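Local coordinates for uncharacterized protein (PDB 3LMM), which is of unknown function but is probably a multidomain transcriptional regulator, combining a Schlafen AlbA_2-type region with a putative helix-turn-helix region, at residues Ala69-Ala73 with Ile141-Arg147. Numbering follows the deposited sequence.
Sequences ADEVA and IEDTSDR
Asp-70 and Thr-144 illustrate how one carboxylate on a helix can take hold of a neighbouring loop turn. The backbone N of Thr-144 donates to Asp-70 OD2 at 2.8 Å, and Thr-144 OG1 donates to the same oxygen, although the model places OD2 too close to a neighbouring atom, so both bonds are doubtful in detail. With chi1 of Thr-144 at 63°, OG1 sits between its own N and carbonyl carbon, a rotation that lets hydroxyl and amide serve a common acceptor.

The charged network centres on Asp-143, which opens a type I beta turn ending at Asp-146. Its OD1 takes N-H groups from Ser-145, making an Asx turn, and from Arg-147 (N to OD1 2.8 Å), on opposite faces of the carboxylate. Its OD2 receives Arg-147 side-on: NE lies 2.8 Å from OD2, on the syn lone pair, while NH2 reaches the same oxygen from above the carboxylate plane. Across the contact, Arg-147 NH2 makes only a long salt bridge to Asp-70 OD1 at 3.8 Å, charge alone without a directed N-H. One water donates to both Asp-70 O and Asp-143 OD2, bridging helix backbone and loop.

Apolar contact is modest. The methyl of Ala-73 faces Ile-141, with CB 4.0 Å from CG2, and Ile-113 of helix 102-113 touches both residues.

The contact joins helix 62-77 of the Schlafen AlbA_2 region to the loop preceding strand 149-151; OD1 of Asn-77, farther along that helix, accepts a hydrogen bond from Ile-141 N. The carboxylates of Asp-70 and Asp-143 appear to lie close together; Arg-147 probably offsets their repulsion, and the amides, hydroxyl and water probably help to disperse their charge, an arrangement that probably ties the turn to the helix.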
ATOM      1  N   ALA A  69     -13.531   4.077  -8.174  1.00 22.67           N
ATOM      2  CA  ALA A  69     -12.189   4.173  -7.649  1.00 21.55           C
ATOM      3  C   ALA A  69     -11.290   4.662  -8.782  1.00 21.91           C
ATOM      4  O   ALA A  69     -10.476   5.557  -8.586  1.00 26.39           O
ATOM      5  CB  ALA A  69     -11.723   2.819  -7.133  1.00 26.65           C
ATOM      6  N   ASP A  70     -11.438   4.099  -9.975  1.00 24.21           N
ATOM      7  CA  ASP A  70     -10.605   4.537 -11.089  1.00 20.90           C
ATOM      8  C   ASP A  70     -10.798   6.012 -11.368  1.00 20.13           C
ATOM      9  O   ASP A  70      -9.839   6.714 -11.677  1.00 17.12           O
ATOM     10  CB  ASP A  70     -10.917   3.739 -12.354  1.00 30.26           C
ATOM     11  CG  ASP A  70     -10.112   2.458 -12.448  1.00 38.19           C
ATOM     12  OD1 ASP A  70     -10.315   1.681 -13.413  1.00 46.01           O
ATOM     13  OD2 ASP A  70      -9.268   2.226 -11.557  1.00 32.44           O
ATOM     14  N   GLU A  71     -12.035   6.486 -11.264  1.00 11.54           N
ATOM     15  CA  GLU A  71     -12.289   7.895 -11.512  1.00 14.33           C
ATOM     16  C   GLU A  71     -11.620   8.759 -10.434  1.00 16.30           C
ATOM     17  O   GLU A  71     -11.034   9.799 -10.739  1.00  7.29           O
ATOM     18  CB  GLU A  71     -13.793   8.168 -11.562  1.00 13.38           C
ATOM     19  CG  GLU A  71     -14.154   9.516 -12.192  1.00 24.06           C
ATOM     20  CD  GLU A  71     -13.970   9.544 -13.712  1.00 33.00           C
ATOM     21  OE1 GLU A  71     -12.865   9.215 -14.205  1.00 34.02           O
ATOM     22  OE2 GLU A  71     -14.936   9.908 -14.424  1.00 40.82           O
ATOM     23  N   VAL A  72     -11.697   8.328  -9.177  1.00 14.43           N
ATOM     24  CA  VAL A  72     -11.073   9.083  -8.090  1.00 11.87           C
ATOM     25  C   VAL A  72      -9.573   9.220  -8.331  1.00 10.66           C
ATOM     26  O   VAL A  72      -8.998  10.269  -8.075  1.00  9.49           O
ATOM     27  CB  VAL A  72     -11.318   8.412  -6.730  1.00 12.93           C
ATOM     28  CG1 VAL A  72     -10.636   9.192  -5.622  1.00  4.10           C
ATOM     29  CG2 VAL A  72     -12.797   8.335  -6.476  1.00  2.54           C
ATOM     30  N   ALA A  73      -8.940   8.164  -8.822  1.00  9.66           N
ATOM     31  CA  ALA A  73      -7.524   8.263  -9.115  1.00 19.03           C
ATOM     32  C   ALA A  73      -7.294   9.321 -10.211  1.00 22.51           C
ATOM     33  O   ALA A  73      -6.289  10.020 -10.176  1.00 19.47           O
ATOM     34  CB  ALA A  73      -6.959   6.916  -9.541  1.00 17.55           C
ATOM     35  N   ILE A 141      -1.335   8.368  -8.159  1.00 12.47           N
ATOM     36  CA  ILE A 141      -2.222   7.319  -7.669  1.00 16.81           C
ATOM     37  C   ILE A 141      -2.595   6.431  -8.849  1.00 21.26           C
ATOM     38  O   ILE A 141      -3.345   6.854  -9.728  1.00 20.74           O
ATOM     39  CB  ILE A 141      -3.525   7.920  -7.069  1.00 12.08           C
ATOM     40  CG1 ILE A 141      -3.189   8.984  -6.008  1.00 12.61           C
ATOM     41  CG2 ILE A 141      -4.361   6.820  -6.465  1.00  4.61           C
ATOM     42  CD1 ILE A 141      -2.155   8.528  -4.959  1.00 15.81           C
ATOM     43  N   GLU A 142      -2.063   5.212  -8.877  1.00 21.50           N
ATOM     44  CA  GLU A 142      -2.366   4.278  -9.958  1.00 28.79           C
ATOM     45  C   GLU A 142      -3.736   3.655  -9.737  1.00 28.99           C
ATOM     46  O   GLU A 142      -4.108   3.372  -8.601  1.00 33.88           O
ATOM     47  CB  GLU A 142      -1.290   3.198 -10.027  1.00 31.36           C
ATOM     48  CG  GLU A 142      -0.058   3.659 -10.784  1.00 54.80           C
ATOM     49  CD  GLU A 142       1.230   3.012 -10.297  1.00 62.79           C
ATOM     50  OE1 GLU A 142       2.272   3.198 -10.973  1.00 54.64           O
ATOM     51  OE2 GLU A 142       1.199   2.331  -9.244  1.00 64.84           O
ATOM     52  N   ASP A 143      -4.493   3.446 -10.811  1.00 23.26           N
ATOM     53  CA  ASP A 143      -5.827   2.881 -10.660  1.00 22.07           C
ATOM     54  C   ASP A 143      -5.843   1.356 -10.601  1.00 22.02           C
ATOM     55  O   ASP A 143      -4.800   0.714 -10.572  1.00 19.90           O
ATOM     56  CB  ASP A 143      -6.750   3.367 -11.778  1.00 20.50           C
ATOM     57  CG  ASP A 143      -6.291   2.933 -13.149  1.00 23.13           C
ATOM     58  OD1 ASP A 143      -5.518   1.961 -13.250  1.00 20.37           O
ATOM     59  OD2 ASP A 143      -6.718   3.562 -14.140  1.00 29.49           O
ATOM     60  N   THR A 144      -7.040   0.782 -10.589  1.00 25.22           N
ATOM     61  CA  THR A 144      -7.198  -0.665 -10.500  1.00 26.37           C
ATOM     62  C   THR A 144      -6.461  -1.457 -11.566  1.00 25.10           C
ATOM     63  O   THR A 144      -6.154  -2.629 -11.364  1.00 34.55           O
ATOM     64  CB  THR A 144      -8.667  -1.051 -10.560  1.00 23.70           C
ATOM     65  OG1 THR A 144      -9.203  -0.651 -11.825  1.00 30.39           O
ATOM     66  CG2 THR A 144      -9.438  -0.370  -9.438  1.00  9.14           C
ATOM     67  N   SER A 145      -6.195  -0.817 -12.700  1.00 30.03           N
ATOM     68  CA  SER A 145      -5.495  -1.454 -13.810  1.00 32.35           C
ATOM     69  C   SER A 145      -4.036  -0.984 -13.886  1.00 38.35           C
ATOM     70  O   SER A 145      -3.380  -1.125 -14.922  1.00 37.71           O
ATOM     71  CB  SER A 145      -6.202  -1.117 -15.126  1.00 32.35           C
ATOM     72  OG  SER A 145      -7.573  -1.499 -15.103  1.00 50.21           O
ATOM     73  N   ASP A 146      -3.538  -0.427 -12.782  1.00 41.11           N
ATOM     74  CA  ASP A 146      -2.167   0.085 -12.692  1.00 41.64           C
ATOM     75  C   ASP A 146      -1.871   1.179 -13.703  1.00 38.86           C
ATOM     76  O   ASP A 146      -0.783   1.222 -14.282  1.00 36.74           O
ATOM     77  CB  ASP A 146      -1.152  -1.043 -12.862  1.00 49.99           C
ATOM     78  CG  ASP A 146      -0.743  -1.645 -11.545  1.00 61.37           C
ATOM     79  OD1 ASP A 146       0.130  -2.539 -11.541  1.00 76.84           O
ATOM     80  OD2 ASP A 146      -1.294  -1.222 -10.504  1.00 58.07           O
ATOM     81  N   ARG A 147      -2.844   2.061 -13.911  1.00 34.53           N
ATOM     82  CA  ARG A 147      -2.672   3.168 -14.842  1.00 28.88           C
ATOM     83  C   ARG A 147      -2.595   4.466 -14.054  1.00 26.47           C
ATOM     84  O   ARG A 147      -3.097   4.571 -12.930  1.00 16.18           O
ATOM     85  CB  ARG A 147      -3.833   3.230 -15.838  1.00 21.70           C
ATOM     86  CG  ARG A 147      -4.150   1.907 -16.511  1.00 27.31           C
ATOM     87  CD  ARG A 147      -5.387   1.989 -17.409  1.00 34.40           C
ATOM     88  NE  ARG A 147      -6.547   2.557 -16.707  1.00 41.81           N
ATOM     89  CZ  ARG A 147      -7.777   2.638 -17.216  1.00 37.30           C
ATOM     90  NH1 ARG A 147      -8.028   2.185 -18.436  1.00 38.84           N
ATOM     91  NH2 ARG A 147      -8.756   3.182 -16.512  1.00 29.84           N
TER
HETATM   92  O   HOH W   1      -8.096   5.671 -13.789  1.00 27.66           O